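Local atomic coordinates of protoporphyrinogen oxidase (Exiguobacterium sibiricum, PDB entry 3LOV), a protein that probably oxidises coproporphyrinogen III to coproporphyrin III in heme b biosynthesis, using a bound FAD and molecular oxygen. Residues I92-K103 with D114-L122; V45-E56 with S230-E240. All coordinates share one frame; numbering follows the deposited sequence. Where two conformers were deposited one is given.

Interaction 1. Residues I92-K103 with D114-L122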
loop_
_atom_site.group_PDB
_atom_site.type_symbol
_atom_site.label_atom_id
_atom_site.label_comp_id
_atom_site.label_asym_id
_atom_site.label_seq_id
_atom_site.Cartn_x
_atom_site.Cartn_y
_atom_site.Cartn_z
ATOM N N ILE A 92 10.666 -16.945 3.191
ATOM C CA ILE A 92 11.414 -16.224 2.148
ATOM C C ILE A 92 11.823 -17.284 1.147
ATOM O O ILE A 92 12.402 -18.310 1.537
ATOM C CB ILE A 92 12.752 -15.576 2.600
ATOM C CG1 ILE A 92 12.619 -14.761 3.889
ATOM C CG2 ILE A 92 13.266 -14.643 1.542
ATOM C CD1 ILE A 92 11.969 -13.377 3.730
ATOM N N LEU A 93 11.527 -17.026 -0.120
ATOM C CA LEU A 93 12.050 -17.779 -1.247
ATOM C C LEU A 93 13.238 -17.058 -1.845
ATOM O O LEU A 93 13.124 -15.914 -2.308
ATOM C CB LEU A 93 10.985 -17.910 -2.336
ATOM C CG LEU A 93 11.272 -18.758 -3.582
ATOM C CD1 LEU A 93 11.494 -20.235 -3.231
ATOM C CD2 LEU A 93 10.097 -18.655 -4.519
ATOM N N ASP A 94 14.388 -17.712 -1.822
ATOM C CA ASP A 94 15.523 -17.273 -2.626
ATOM C C ASP A 94 16.028 -18.381 -3.553
ATOM O O ASP A 94 15.366 -19.408 -3.739
ATOM C CB ASP A 94 16.620 -16.754 -1.723
ATOM C CG ASP A 94 17.225 -17.821 -0.834
ATOM O OD1 ASP A 94 17.018 -19.049 -1.033
ATOM O OD2 ASP A 94 17.913 -17.396 0.108
ATOM N N THR A 95 17.208 -18.174 -4.124
ATOM C CA THR A 95 17.745 -19.105 -5.092
ATOM C C THR A 95 18.018 -20.453 -4.426
ATOM O O THR A 95 17.936 -21.488 -5.078
ATOM C CB THR A 95 19.003 -18.548 -5.767
ATOM O OG1 THR A 95 19.899 -18.078 -4.767
ATOM C CG2 THR A 95 18.673 -17.396 -6.623
ATOM N N GLY A 96 18.269 -20.440 -3.118
ATOM C CA GLY A 96 18.436 -21.658 -2.347
ATOM C C GLY A 96 17.172 -22.337 -1.848
ATOM O O GLY A 96 17.260 -23.250 -1.032
ATOM N N GLY A 97 15.996 -21.909 -2.306
ATOM C CA GLY A 97 14.730 -22.538 -1.891
ATOM C C GLY A 97 13.869 -21.739 -0.912
ATOM O O GLY A 97 14.056 -20.533 -0.735
ATOM N N LEU A 98 12.922 -22.433 -0.285
ATOM C CA LEU A 98 11.953 -21.835 0.626
ATOM C C LEU A 98 12.442 -21.946 2.070
ATOM O O LEU A 98 12.528 -23.048 2.603
ATOM C CB LEU A 98 10.603 -22.547 0.503
ATOM C CG LEU A 98 9.357 -21.834 -0.015
ATOM C CD1 LEU A 98 8.129 -22.670 0.419
ATOM C CD2 LEU A 98 9.227 -20.387 0.442
ATOM N N HIS A 99 12.770 -20.813 2.686
ATOM C CA HIS A 99 13.231 -20.769 4.069
ATOM C C HIS A 99 12.164 -20.177 4.962
ATOM O O HIS A 99 11.567 -19.167 4.606
ATOM C CB HIS A 99 14.450 -19.866 4.239
ATOM C CG HIS A 99 15.543 -20.109 3.256
ATOM N ND1 HIS A 99 16.711 -20.758 3.592
ATOM C CD2 HIS A 99 15.669 -19.746 1.956
ATOM C CE1 HIS A 99 17.513 -20.778 2.542
ATOM N NE2 HIS A 99 16.905 -20.175 1.538
ATOM N N PRO A 100 11.947 -20.771 6.148
ATOM C CA PRO A 100 11.036 -20.089 7.065
ATOM C C PRO A 100 11.665 -18.797 7.544
ATOM O O PRO A 100 12.896 -18.710 7.650
ATOM C CB PRO A 100 10.865 -21.084 8.222
ATOM C CG PRO A 100 12.019 -22.070 8.103
ATOM C CD PRO A 100 12.763 -21.808 6.817
ATOM N N ILE A 101 10.837 -17.780 7.768
ATOM C CA ILE A 101 11.328 -16.502 8.289
ATOM C C ILE A 101 12.050 -16.805 9.608
ATOM O O ILE A 101 11.491 -17.444 10.487
ATOM C CB ILE A 101 10.175 -15.487 8.554
ATOM C CG1 ILE A 101 9.574 -14.954 7.243
ATOM C CG2 ILE A 101 10.666 -14.312 9.393
ATOM C CD1 ILE A 101 8.455 -13.909 7.452
ATOM N N PRO A 102 13.305 -16.351 9.761
ATOM C CA PRO A 102 14.027 -16.728 10.992
ATOM C C PRO A 102 13.275 -16.358 12.231
ATOM O O PRO A 102 12.713 -15.280 12.280
ATOM C CB PRO A 102 15.296 -15.883 10.927
ATOM C CG PRO A 102 15.529 -15.706 9.512
ATOM C CD PRO A 102 14.172 -15.595 8.848
ATOM N N LYS A 103 13.280 -17.212 13.243
ATOM C CA LYS A 103 12.735 -16.800 14.546
ATOM C C LYS A 103 13.780 -15.965 15.249
ATOM O O LYS A 103 14.922 -15.848 14.775
ATOM C CB LYS A 103 12.369 -18.009 15.408
ATOM C CG LYS A 103 11.191 -18.834 14.885
ATOM C CD LYS A 103 9.830 -18.196 15.211
ATOM C CE LYS A 103 8.665 -19.202 15.065
ATOM N NZ LYS A 103 8.651 -19.952 13.762
ATOM N N ASP A 114 20.761 -17.045 19.437
ATOM C CA ASP A 114 20.793 -18.501 19.363
ATOM C C ASP A 114 19.685 -19.003 18.424
ATOM O O ASP A 114 19.895 -19.884 17.603
ATOM C CB ASP A 114 20.550 -19.126 20.750
ATOM C CG ASP A 114 21.775 -19.075 21.677
ATOM O OD1 ASP A 114 22.883 -18.625 21.314
ATOM O OD2 ASP A 114 21.612 -19.525 22.811
ATOM N N LEU A 115 18.494 -18.461 18.592
ATOM C CA LEU A 115 17.320 -18.882 17.828
ATOM C C LEU A 115 17.481 -18.436 16.377
ATOM O O LEU A 115 17.224 -19.211 15.434
ATOM C CB LEU A 115 16.069 -18.239 18.412
ATOM C CG LEU A 115 14.898 -19.129 18.766
ATOM C CD1 LEU A 115 15.266 -20.017 19.976
ATOM C CD2 LEU A 115 13.708 -18.204 19.053
ATOM N N PHE A 116 17.954 -17.201 16.217
ATOM C CA PHE A 116 18.161 -16.622 14.900
ATOM C C PHE A 116 19.160 -17.390 14.057
ATOM O O PHE A 116 18.954 -17.566 12.850
ATOM C CB PHE A 116 18.629 -15.169 14.966
ATOM C CG PHE A 116 18.809 -14.575 13.621
ATOM C CD1 PHE A 116 17.685 -14.204 12.870
ATOM C CD2 PHE A 116 20.077 -14.459 13.063
ATOM C CE1 PHE A 116 17.833 -13.691 11.578
ATOM C CE2 PHE A 116 20.244 -13.951 11.778
ATOM C CZ PHE A 116 19.126 -13.571 11.030
ATOM N N ARG A 117 20.246 -17.816 14.674
ATOM C CA ARG A 117 21.326 -18.459 13.924
ATOM C C ARG A 117 21.048 -19.932 13.550
ATOM O O ARG A 117 21.919 -20.612 13.000
ATOM C CB ARG A 117 22.622 -18.364 14.710
ATOM C CG ARG A 117 23.084 -16.941 14.914
ATOM C CD ARG A 117 24.289 -16.874 15.820
ATOM N NE ARG A 117 25.469 -17.487 15.200
ATOM C CZ ARG A 117 26.733 -17.181 15.500
ATOM N NH1 ARG A 117 27.031 -16.260 16.416
ATOM N NH2 ARG A 117 27.713 -17.787 14.853
ATOM N N GLN A 118 19.846 -20.411 13.864
ATOM C CA GLN A 118 19.326 -21.650 13.310
ATOM C C GLN A 118 18.949 -21.499 11.813
ATOM O O GLN A 118 18.774 -22.499 11.106
ATOM C CB GLN A 118 18.097 -22.108 14.083
ATOM C CG GLN A 118 18.346 -22.304 15.582
ATOM C CD GLN A 118 17.179 -22.970 16.307
ATOM O OE1 GLN A 118 16.244 -23.472 15.682
ATOM N NE2 GLN A 118 17.240 -22.984 17.634
ATOM N N THR A 119 18.804 -20.253 11.349
ATOM C CA THR A 119 18.434 -20.000 9.980
ATOM C C THR A 119 19.421 -20.522 8.943
ATOM O O THR A 119 20.632 -20.443 9.126
ATOM C CB THR A 119 18.232 -18.518 9.697
ATOM O OG1 THR A 119 17.581 -18.423 8.439
ATOM C CG2 THR A 119 19.580 -17.715 9.699
ATOM N N THR A 120 18.843 -21.029 7.846
ATOM C CA THR A 120 19.551 -21.456 6.656
ATOM C C THR A 120 19.639 -20.338 5.607
ATOM O O THR A 120 20.170 -20.527 4.533
ATOM C CB THR A 120 18.847 -22.730 6.032
ATOM O OG1 THR A 120 17.431 -22.499 5.895
ATOM C CG2 THR A 120 19.054 -23.960 6.910
ATOM N N LEU A 121 19.149 -19.154 5.933
ATOM C CA LEU A 121 18.984 -18.105 4.943
ATOM C C LEU A 121 20.316 -17.422 4.695
ATOM O O LEU A 121 20.584 -16.919 3.602
ATOM C CB LEU A 121 17.916 -17.125 5.449
ATOM C CG LEU A 121 17.182 -16.099 4.597
ATOM C CD1 LEU A 121 16.742 -16.614 3.250
ATOM C CD2 LEU A 121 15.983 -15.657 5.427
ATOM N N LEU A 122 21.157 -17.406 5.723
ATOM C CA LEU A 122 22.502 -16.850 5.613
ATOM C C LEU A 122 23.509 -18.002 5.791
ATOM O O LEU A 122 23.210 -19.018 6.403
ATOM C CB LEU A 122 22.702 -15.770 6.686
ATOM C CG LEU A 122 22.281 -14.351 6.281
ATOM C CD1 LEU A 122 20.798 -14.324 5.908
ATOM C CD2 LEU A 122 22.608 -13.309 7.384
HETATM O O HOH W 1 15.025 -19.588 8.607
HETATM O O HOH W 2 15.319 -18.944 13.301
#
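The imidazole of His99 meets Thr120 and Leu121 through a polar and an apolar contact. At the ring edge, His99 ND1 and Thr120 OG1 share a hydrogen bond of 3.0 Å. On the far side of the ring His99 NE2 donates to Asp94 OD1 (2.8 Å), almost in the ring plane though 33° out of the carboxylate plane, so both nitrogens are used and the ring's rotation is fixed. Asp94 sits across the hairpin of strands 90-94 and 97-100, closed by a type I turn from Asp94 to Gly97.

The apolar contacts centre on Leu121. Leu121 CD1 lies over a face of the imidazole, 3.8 Å from the His99 ring centroid, a CH-pi contact. CG is anti to the backbone N (chi1 -163°), and the fork beyond it sends CD2 the other way, against Ile92 CG1 and Pro102 CD. Farther along, Pro102 CB packs 3.4 Å from Phe116 CE1, the compact ring suiting a place beside an aromatic.

Two waters bridge the segments. One links Pro100 O to Thr119 OG1, which also accepts from Leu121 N in an ST turn; the other links Lys103 N to Leu115 O. The Asp94 carboxylate would probably favour a positive charge on His99.

Interaction 2. Residues V45-E56 with S230-E240; sequences VATYREDGFTIE and SLETGLESLIE
Segment 45-56 forms a hairpin from Thr47 on, strands 47-48 and 55-56 joined by a type I' turn, and the closest CA atoms across the contact, Ala46 and Glu236, are 5.2 Å apart. Glu236, its CG anti to the backbone N (chi1 -162°), trades bonds with Thr47: Thr47 N donates to Glu236 OE1 (2.7 Å, nearly straight at 174°), and Glu236 N to Thr47 OG1. The Thr47 hydroxyl donates to Glu56 OE1, while Glu56 OE2 takes Leu235 N at 2.7 Å. The contact joins the hairpin to the strand-turn-helix unit of 230-240 in this member of the flavin-containing amine oxidoreductase family. Gly234 suits its place: phi is positive (92°), and a CB would strike Thr47 CG2. Arg49, Glu236 and Glu240 form a salt-bridge network: Arg49 grips Glu240 end-on, NH1 to OE1 (2.9 Å) and NH2 to OE2 (2.8 Å), with Glu236 CB over one guanidinium face and a longer salt bridge from NH2 to Glu236 OE1. A methionine in place of Arg49 would probably leave the Glu240 carboxylate without its mate. Glu236 OE2 pairs with Arg40. Val45 CG1 packs 3.8 Å from both Leu235 CB and Ile239 CG1, its branched side chain also touching the FAD-binding Leu447.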
loop_
_atom_site.group_PDB
_atom_site.type_symbol
_atom_site.label_atom_id
_atom_site.label_comp_id
_atom_site.label_asym_id
_atom_site.label_seq_id
_atom_site.Cartn_x
_atom_site.Cartn_y
_atom_site.Cartn_z
ATOM N N VAL A 45 -9.508 -0.692 -4.956
ATOM C CA VAL A 45 -10.217 -1.604 -4.060
ATOM C C VAL A 45 -11.275 -2.273 -4.911
ATOM O O VAL A 45 -12.088 -1.597 -5.513
ATOM C CB VAL A 45 -10.895 -0.897 -2.854
ATOM C CG1 VAL A 45 -11.759 -1.877 -2.068
ATOM C CG2 VAL A 45 -9.894 -0.183 -1.924
ATOM N N ALA A 46 -11.233 -3.592 -4.987
ATOM C CA ALA A 46 -12.249 -4.382 -5.679
ATOM C C ALA A 46 -12.258 -5.793 -5.055
ATOM O O ALA A 46 -11.196 -6.309 -4.705
ATOM C CB ALA A 46 -11.914 -4.449 -7.168
ATOM N N THR A 47 -13.433 -6.416 -4.882
ATOM C CA THR A 47 -13.494 -7.736 -4.247
ATOM C C THR A 47 -14.303 -8.693 -5.106
ATOM O O THR A 47 -15.449 -8.407 -5.465
ATOM C CB THR A 47 -14.125 -7.679 -2.849
ATOM O OG1 THR A 47 -13.583 -6.587 -2.103
ATOM C CG2 THR A 47 -13.917 -9.007 -2.089
ATOM N N TYR A 48 -13.696 -9.820 -5.450
ATOM C CA TYR A 48 -14.418 -10.896 -6.137
ATOM C C TYR A 48 -15.335 -11.636 -5.143
ATOM O O TYR A 48 -14.856 -12.220 -4.153
ATOM C CB TYR A 48 -13.435 -11.880 -6.757
ATOM C CG TYR A 48 -14.078 -13.001 -7.575
ATOM C CD1 TYR A 48 -14.544 -12.776 -8.872
ATOM C CD2 TYR A 48 -14.192 -14.280 -7.054
ATOM C CE1 TYR A 48 -15.121 -13.791 -9.610
ATOM C CE2 TYR A 48 -14.775 -15.306 -7.783
ATOM C CZ TYR A 48 -15.228 -15.054 -9.055
ATOM O OH TYR A 48 -15.786 -16.070 -9.770
ATOM N N ARG A 49 -16.643 -11.604 -5.415
ATOM C CA ARG A 49 -17.663 -12.126 -4.502
ATOM C C ARG A 49 -18.695 -12.961 -5.263
ATOM O O ARG A 49 -19.810 -12.551 -5.428
ATOM C CB ARG A 49 -18.350 -10.968 -3.792
ATOM C CG ARG A 49 -17.477 -10.272 -2.746
ATOM C CD ARG A 49 -18.127 -8.977 -2.217
ATOM N NE ARG A 49 -18.169 -7.939 -3.235
ATOM C CZ ARG A 49 -18.818 -6.775 -3.138
ATOM N NH1 ARG A 49 -19.523 -6.456 -2.067
ATOM N NH2 ARG A 49 -18.753 -5.909 -4.143
ATOM N N GLU A 50 -18.294 -14.106 -5.787
ATOM C CA GLU A 50 -19.230 -15.010 -6.456
ATOM C C GLU A 50 -18.911 -16.358 -5.889
ATOM O O GLU A 50 -17.817 -16.554 -5.367
ATOM C CB GLU A 50 -19.022 -15.060 -7.966
ATOM C CG GLU A 50 -18.964 -13.720 -8.680
ATOM C CD GLU A 50 -20.310 -13.068 -8.843
ATOM O OE1 GLU A 50 -21.354 -13.751 -8.662
ATOM O OE2 GLU A 50 -20.316 -11.856 -9.147
ATOM N N ASP A 51 -19.876 -17.269 -5.975
ATOM C CA ASP A 51 -19.737 -18.661 -5.514
ATOM C C ASP A 51 -19.284 -18.837 -4.090
ATOM O O ASP A 51 -18.538 -19.757 -3.804
ATOM C CB ASP A 51 -18.797 -19.408 -6.454
ATOM C CG ASP A 51 -19.216 -19.264 -7.905
ATOM O OD1 ASP A 51 -20.364 -18.838 -8.150
ATOM O OD2 ASP A 51 -18.406 -19.561 -8.795
ATOM N N GLY A 52 -19.718 -17.948 -3.199
ATOM C CA GLY A 52 -19.307 -18.009 -1.797
ATOM C C GLY A 52 -17.865 -17.549 -1.536
ATOM O O GLY A 52 -17.433 -17.480 -0.375
ATOM N N PHE A 53 -17.127 -17.187 -2.586
ATOM C CA PHE A 53 -15.779 -16.610 -2.401
ATOM C C PHE A 53 -15.834 -15.111 -2.020
ATOM O O PHE A 53 -16.719 -14.391 -2.463
ATOM C CB PHE A 53 -14.943 -16.768 -3.683
ATOM C CG PHE A 53 -14.688 -18.193 -4.098
ATOM C CD1 PHE A 53 -13.874 -19.009 -3.348
ATOM C CD2 PHE A 53 -15.238 -18.691 -5.282
ATOM C CE1 PHE A 53 -13.647 -20.330 -3.730
ATOM C CE2 PHE A 53 -15.007 -20.001 -5.691
ATOM C CZ PHE A 53 -14.201 -20.820 -4.911
ATOM N N THR A 54 -14.899 -14.660 -1.179
ATOM C CA THR A 54 -14.628 -13.221 -0.958
ATOM C C THR A 54 -13.100 -13.018 -1.090
ATOM O O THR A 54 -12.321 -13.209 -0.145
ATOM C CB THR A 54 -15.141 -12.712 0.420
ATOM O OG1 THR A 54 -16.519 -13.072 0.589
ATOM C CG2 THR A 54 -15.009 -11.200 0.568
ATOM N N ILE A 55 -12.669 -12.667 -2.286
ATOM C CA ILE A 55 -11.242 -12.657 -2.625
ATOM C C ILE A 55 -10.884 -11.258 -3.100
ATOM O O ILE A 55 -11.512 -10.754 -4.023
ATOM C CB ILE A 55 -10.954 -13.700 -3.712
ATOM C CG1 ILE A 55 -11.180 -15.119 -3.172
ATOM C CG2 ILE A 55 -9.517 -13.588 -4.234
ATOM C CD1 ILE A 55 -11.214 -16.192 -4.264
ATOM N N GLU A 56 -9.890 -10.634 -2.466
ATOM C CA GLU A 56 -9.519 -9.245 -2.802
ATOM C C GLU A 56 -8.686 -9.176 -4.083
ATOM O O GLU A 56 -7.801 -9.988 -4.287
ATOM C CB GLU A 56 -8.781 -8.558 -1.632
ATOM C CG GLU A 56 -9.607 -8.499 -0.329
ATOM C CD GLU A 56 -10.842 -7.640 -0.442
ATOM O OE1 GLU A 56 -10.979 -6.920 -1.451
ATOM O OE2 GLU A 56 -11.676 -7.660 0.503
ATOM N N SER A 230 -9.404 -6.798 7.803
ATOM C CA SER A 230 -10.236 -6.675 6.639
ATOM C C SER A 230 -11.699 -6.767 7.050
ATOM O O SER A 230 -12.017 -6.687 8.213
ATOM C CB SER A 230 -9.920 -7.738 5.618
ATOM O OG SER A 230 -10.498 -7.375 4.358
ATOM N N LEU A 231 -12.587 -6.911 6.081
ATOM C CA LEU A 231 -13.996 -7.103 6.357
ATOM C C LEU A 231 -14.480 -8.424 5.767
ATOM O O LEU A 231 -14.133 -8.802 4.636
ATOM C CB LEU A 231 -14.833 -5.944 5.790
ATOM C CG LEU A 231 -14.508 -4.537 6.306
ATOM C CD1 LEU A 231 -15.151 -3.517 5.371
ATOM C CD2 LEU A 231 -14.995 -4.263 7.761
ATOM N N GLU A 232 -15.373 -9.053 6.535
ATOM C CA GLU A 232 -15.970 -10.330 6.200
ATOM C C GLU A 232 -16.691 -10.229 4.878
ATOM O O GLU A 232 -16.727 -11.170 4.094
ATOM C CB GLU A 232 -16.982 -10.720 7.308
ATOM C CG GLU A 232 -17.468 -12.176 7.269
ATOM C CD GLU A 232 -18.384 -12.478 6.101
ATOM O OE1 GLU A 232 -19.259 -11.650 5.766
ATOM O OE2 GLU A 232 -18.226 -13.558 5.506
ATOM N N THR A 233 -17.276 -9.073 4.630
ATOM C CA THR A 233 -18.056 -8.839 3.441
ATOM C C THR A 233 -17.162 -8.267 2.340
ATOM O O THR A 233 -17.651 -7.883 1.306
ATOM C CB THR A 233 -19.189 -7.834 3.745
ATOM O OG1 THR A 233 -18.644 -6.746 4.495
ATOM C CG2 THR A 233 -20.285 -8.499 4.589
ATOM N N GLY A 234 -15.862 -8.174 2.586
ATOM C CA GLY A 234 -14.899 -7.768 1.547
ATOM C C GLY A 234 -14.675 -6.275 1.580
ATOM O O GLY A 234 -15.555 -5.527 2.027
ATOM N N LEU A 235 -13.501 -5.828 1.123
ATOM C CA LEU A 235 -13.158 -4.411 1.245
ATOM C C LEU A 235 -14.020 -3.605 0.303
ATOM O O LEU A 235 -14.305 -2.436 0.564
ATOM C CB LEU A 235 -11.669 -4.149 1.032
ATOM C CG LEU A 235 -10.703 -4.426 2.188
ATOM C CD1 LEU A 235 -9.327 -3.976 1.766
ATOM C CD2 LEU A 235 -11.104 -3.735 3.456
ATOM N N GLU A 236 -14.522 -4.215 -0.760
ATOM C CA GLU A 236 -15.412 -3.462 -1.641
ATOM C C GLU A 236 -16.723 -3.051 -0.927
ATOM O O GLU A 236 -17.328 -2.008 -1.259
ATOM C CB GLU A 236 -15.681 -4.231 -2.938
ATOM C CG GLU A 236 -16.227 -3.332 -4.067
ATOM C CD GLU A 236 -16.279 -3.992 -5.465
ATOM O OE1 GLU A 236 -15.653 -5.059 -5.702
ATOM O OE2 GLU A 236 -16.910 -3.393 -6.346
ATOM N N SER A 237 -17.128 -3.812 0.096
ATOM C CA SER A 237 -18.337 -3.451 0.868
ATOM C C SER A 237 -18.146 -2.121 1.596
ATOM O O SER A 237 -19.082 -1.364 1.737
ATOM C CB SER A 237 -18.784 -4.558 1.812
ATOM O OG SER A 237 -17.895 -4.724 2.866
ATOM N N LEU A 238 -16.909 -1.790 1.952
ATOM C CA LEU A 238 -16.622 -0.467 2.495
ATOM C C LEU A 238 -16.926 0.618 1.465
ATOM O O LEU A 238 -17.515 1.631 1.808
ATOM C CB LEU A 238 -15.183 -0.363 2.989
ATOM C CG LEU A 238 -14.568 1.023 3.219
ATOM C CD1 LEU A 238 -15.304 1.784 4.312
ATOM C CD2 LEU A 238 -13.065 0.872 3.514
ATOM N N ILE A 239 -16.510 0.411 0.212
ATOM C CA ILE A 239 -16.763 1.386 -0.872
ATOM C C ILE A 239 -18.294 1.610 -1.051
ATOM O O ILE A 239 -18.773 2.748 -1.055
ATOM C CB ILE A 239 -16.096 0.920 -2.195
ATOM C CG1 ILE A 239 -14.569 0.754 -2.013
ATOM C CG2 ILE A 239 -16.415 1.819 -3.303
ATOM C CD1 ILE A 239 -13.818 1.967 -1.429
ATOM N N GLU A 240 -19.008 0.504 -1.114
ATOM C CA GLU A 240 -20.448 0.460 -1.292
ATOM C C GLU A 240 -21.158 1.170 -0.157
ATOM O O GLU A 240 -22.035 1.986 -0.404
ATOM C CB GLU A 240 -20.907 -1.004 -1.411
ATOM C CG GLU A 240 -20.601 -1.578 -2.765
ATOM C CD GLU A 240 -20.526 -3.107 -2.817
ATOM O OE1 GLU A 240 -20.522 -3.783 -1.771
ATOM O OE2 GLU A 240 -20.456 -3.646 -3.930
HETATM O O HOH W 3 -20.077 -7.959 0.248
HETATM O O HOH W 4 -11.314 -9.490 2.529
#

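How the interactions relate
Interaction 1 and interaction 2 do not touch: their centres lie 34 Å apart and their nearest atoms about 19 Å. In sequence, both segments of interaction 1 fall between the two segments of interaction 2, which brings together residues more than 170 positions apart, whereas interaction 1 joins neighbours in the chain. Only 45-56 with 230-240 borders the cofactor: the side chain of Val45 is about 5 Å from the bound FAD, and that of Glu56 about 4 Å from the side chain of the FAD-binding Asp60. Interaction 1, its centre 26 Å from the chain centre, lies away from the annotated sites and joins the edge hairpin of the seven-stranded mixed sheet to the end of helix 113-116 and the loop that follows.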